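Na-translocating NADH-quinone reductase subunit C NqrC (Shewanella oneidensis, PDB 4XHF) is the C subunit of a membrane-bound respiratory complex, seen here as a soluble fragment whose FMN-binding domain holds flavin mononucleotide. Local coordinates at residues S130-P135 with T242-L247. Numbering follows the deposited sequence.
Sequences SSVVVP and TFFNQL
Two consecutive phenylalanines, Phe243 and Phe244, reach from the helix at 242-247 to the strand at 130-135, and a single methyl, Val132 CG1, meets the edges of both rings. It lies 4.1 Å from Phe243 CE2 and 4.4 Å from Phe244 CE1, close to the plane of each ring. With CG1 anti to the backbone N of Val132 (chi1 -176°), this branch is the one sent to the rings. Two residues along the strand and on the same side of it, Val134 puts its own CG1 4.1 Å from Phe244 CZ, meeting that ring obliquely. The two phenylalanines bridge a long backbone separation: the axes of segments 130-135 and 242-247 come within 12.1 Å of each other and run nearly antiparallel, at 160°. The contact is wholly apolar and buried. One turn on from Phe243, Leu247 lays its CG over one face of the Phe243 ring, 4.0 Å above the plane and toward the rim. Helix 241-249 thus packs its aromatic side on one face of the antiparallel sheet, while Val133 is directed away from this helix and touches Val45 and Ala48 of helix 29-48. Around the rings, Phe155 stacks on Phe244, Val151 of strand 144-151 touches Phe244, and Val119 of strand 113-123 touches Phe243, so the strands flanking 129-139 also line this packing.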
ATOM      1  N   SER A 130      -2.114 -15.215   3.786  1.00 14.36           N
ATOM      2  CA  SER A 130      -0.859 -14.773   4.385  1.00 13.94           C
ATOM      3  C   SER A 130      -0.901 -13.277   4.670  1.00 12.38           C
ATOM      4  O   SER A 130      -0.488 -12.825   5.736  1.00 12.39           O
ATOM      5  CB  SER A 130       0.313 -15.112   3.459  1.00 18.11           C
ATOM      6  OG  SER A 130       1.560 -14.901   4.097  1.00 23.94           O
ATOM      7  N   SER A 131      -1.411 -12.513   3.712  1.00 10.97           N
ATOM      8  CA  SER A 131      -1.539 -11.074   3.875  1.00 10.58           C
ATOM      9  C   SER A 131      -2.434 -10.501   2.789  1.00  9.23           C
ATOM     10  O   SER A 131      -2.768 -11.182   1.820  1.00  9.53           O
ATOM     11  CB  SER A 131      -0.165 -10.394   3.837  1.00 10.18           C
ATOM     12  OG  SER A 131       0.427 -10.496   2.554  1.00 10.69           O
ATOM     13  N   VAL A 132      -2.830  -9.247   2.972  1.00 10.83           N
ATOM     14  CA  VAL A 132      -3.527  -8.501   1.938  1.00  8.97           C
ATOM     15  C   VAL A 132      -2.703  -7.260   1.626  1.00  8.95           C
ATOM     16  O   VAL A 132      -2.426  -6.449   2.509  1.00  9.35           O
ATOM     17  CB  VAL A 132      -4.956  -8.104   2.366  1.00  9.87           C
ATOM     18  CG1 VAL A 132      -5.683  -7.406   1.222  1.00  9.30           C
ATOM     19  CG2 VAL A 132      -5.739  -9.331   2.814  1.00 10.14           C
ATOM     20  N   VAL A 133      -2.287  -7.137   0.371  1.00  9.79           N
ATOM     21  CA  VAL A 133      -1.487  -6.003  -0.067  1.00  8.78           C
ATOM     22  C   VAL A 133      -2.394  -4.963  -0.711  1.00  8.58           C
ATOM     23  O   VAL A 133      -3.140  -5.273  -1.643  1.00  7.21           O
ATOM     24  CB  VAL A 133      -0.393  -6.431  -1.062  1.00 10.49           C
ATOM     25  CG1 VAL A 133       0.552  -5.273  -1.346  1.00 12.23           C
ATOM     26  CG2 VAL A 133       0.380  -7.631  -0.521  1.00 13.02           C
ATOM     27  N   VAL A 134      -2.327  -3.735  -0.204  1.00  9.89           N
ATOM     28  CA  VAL A 134      -3.148  -2.642  -0.717  1.00  8.19           C
ATOM     29  C   VAL A 134      -2.280  -1.460  -1.138  1.00  7.93           C
ATOM     30  O   VAL A 134      -1.239  -1.203  -0.535  1.00  8.03           O
ATOM     31  CB  VAL A 134      -4.177  -2.163   0.331  1.00  6.68           C
ATOM     32  CG1 VAL A 134      -5.079  -3.305   0.745  1.00  8.90           C
ATOM     33  CG2 VAL A 134      -3.482  -1.565   1.550  1.00  8.67           C
ATOM     34  N   PRO A 135      -2.707  -0.735  -2.182  1.00  8.01           N
ATOM     35  CA  PRO A 135      -1.990   0.468  -2.605  1.00  9.81           C
ATOM     36  C   PRO A 135      -2.287   1.655  -1.699  1.00  8.79           C
ATOM     37  O   PRO A 135      -3.417   1.814  -1.238  1.00  9.06           O
ATOM     38  CB  PRO A 135      -2.527   0.715  -4.014  1.00 12.22           C
ATOM     39  CG  PRO A 135      -3.911   0.168  -3.972  1.00 12.47           C
ATOM     40  CD  PRO A 135      -3.838  -1.035  -3.075  1.00  9.57           C
ATOM     41  N   THR A 242     -13.705  -0.132   5.258  1.00 15.63           N
ATOM     42  CA  THR A 242     -14.925  -0.855   4.915  1.00 18.32           C
ATOM     43  C   THR A 242     -14.579  -2.223   4.345  1.00 16.31           C
ATOM     44  O   THR A 242     -15.150  -3.233   4.746  1.00 17.53           O
ATOM     45  CB  THR A 242     -15.783  -0.079   3.893  1.00 23.16           C
ATOM     46  OG1 THR A 242     -16.292   1.114   4.497  1.00 26.58           O
ATOM     47  CG2 THR A 242     -16.957  -0.928   3.398  1.00 23.48           C
ATOM     48  N   PHE A 243     -13.636  -2.241   3.408  1.00 15.52           N
ATOM     49  CA  PHE A 243     -13.201  -3.476   2.769  1.00 14.80           C
ATOM     50  C   PHE A 243     -12.690  -4.491   3.786  1.00 17.49           C
ATOM     51  O   PHE A 243     -13.013  -5.675   3.704  1.00 19.54           O
ATOM     52  CB  PHE A 243     -12.118  -3.176   1.734  1.00 12.63           C
ATOM     53  CG  PHE A 243     -11.431  -4.399   1.200  1.00 14.99           C
ATOM     54  CD1 PHE A 243     -12.146  -5.376   0.530  1.00 18.67           C
ATOM     55  CD2 PHE A 243     -10.067  -4.566   1.359  1.00 13.73           C
ATOM     56  CE1 PHE A 243     -11.512  -6.502   0.037  1.00 15.58           C
ATOM     57  CE2 PHE A 243      -9.430  -5.687   0.866  1.00 11.55           C
ATOM     58  CZ  PHE A 243     -10.153  -6.654   0.203  1.00 11.67           C
ATOM     59  N   PHE A 244     -11.894  -4.029   4.745  1.00 17.14           N
ATOM     60  CA  PHE A 244     -11.362  -4.916   5.771  1.00 18.55           C
ATOM     61  C   PHE A 244     -12.475  -5.422   6.687  1.00 19.55           C
ATOM     62  O   PHE A 244     -12.501  -6.599   7.048  1.00 18.96           O
ATOM     63  CB  PHE A 244     -10.284  -4.210   6.599  1.00 19.59           C
ATOM     64  CG  PHE A 244      -8.977  -4.019   5.875  1.00 19.66           C
ATOM     65  CD1 PHE A 244      -8.629  -4.815   4.791  1.00 21.82           C
ATOM     66  CD2 PHE A 244      -8.090  -3.043   6.287  1.00 21.27           C
ATOM     67  CE1 PHE A 244      -7.427  -4.633   4.134  1.00 22.50           C
ATOM     68  CE2 PHE A 244      -6.887  -2.860   5.635  1.00 22.12           C
ATOM     69  CZ  PHE A 244      -6.555  -3.655   4.557  1.00 20.72           C
ATOM     70  N   ASN A 245     -13.393  -4.535   7.061  1.00 22.58           N
ATOM     71  CA  ASN A 245     -14.517  -4.920   7.909  1.00 27.29           C
ATOM     72  C   ASN A 245     -15.414  -5.959   7.243  1.00 27.54           C
ATOM     73  O   ASN A 245     -16.054  -6.763   7.921  1.00 27.87           O
ATOM     74  CB  ASN A 245     -15.345  -3.694   8.288  1.00 30.92           C
ATOM     75  CG  ASN A 245     -14.688  -2.856   9.368  1.00 33.26           C
ATOM     76  OD1 ASN A 245     -13.871  -3.348  10.147  1.00 32.32           O
ATOM     77  ND2 ASN A 245     -15.051  -1.580   9.424  1.00 37.49           N
ATOM     78  N   GLN A 246     -15.463  -5.935   5.915  1.00 26.78           N
ATOM     79  CA  GLN A 246     -16.214  -6.933   5.163  1.00 26.29           C
ATOM     80  C   GLN A 246     -15.520  -8.290   5.228  1.00 25.89           C
ATOM     81  O   GLN A 246     -16.178  -9.329   5.300  1.00 30.09           O
ATOM     82  CB  GLN A 246     -16.381  -6.498   3.706  1.00 27.09           C
ATOM     83  CG  GLN A 246     -17.304  -5.308   3.511  1.00 31.31           C
ATOM     84  CD  GLN A 246     -18.730  -5.602   3.925  1.00 38.17           C
ATOM     85  OE1 GLN A 246     -19.215  -5.092   4.937  1.00 39.76           O
ATOM     86  NE2 GLN A 246     -19.414  -6.426   3.140  1.00 39.65           N
ATOM     87  N   LEU A 247     -14.192  -8.278   5.203  1.00 22.56           N
ATOM     88  CA  LEU A 247     -13.415  -9.512   5.248  1.00 23.77           C
ATOM     89  C   LEU A 247     -13.448 -10.141   6.637  1.00 29.80           C
ATOM     90  O   LEU A 247     -13.483 -11.365   6.769  1.00 28.53           O
ATOM     91  CB  LEU A 247     -11.965  -9.251   4.835  1.00 21.55           C
ATOM     92  CG  LEU A 247     -11.709  -8.835   3.385  1.00 19.17           C
ATOM     93  CD1 LEU A 247     -10.215  -8.736   3.138  1.00 17.76           C
ATOM     94  CD2 LEU A 247     -12.347  -9.799   2.396  1.00 21.49           C
TER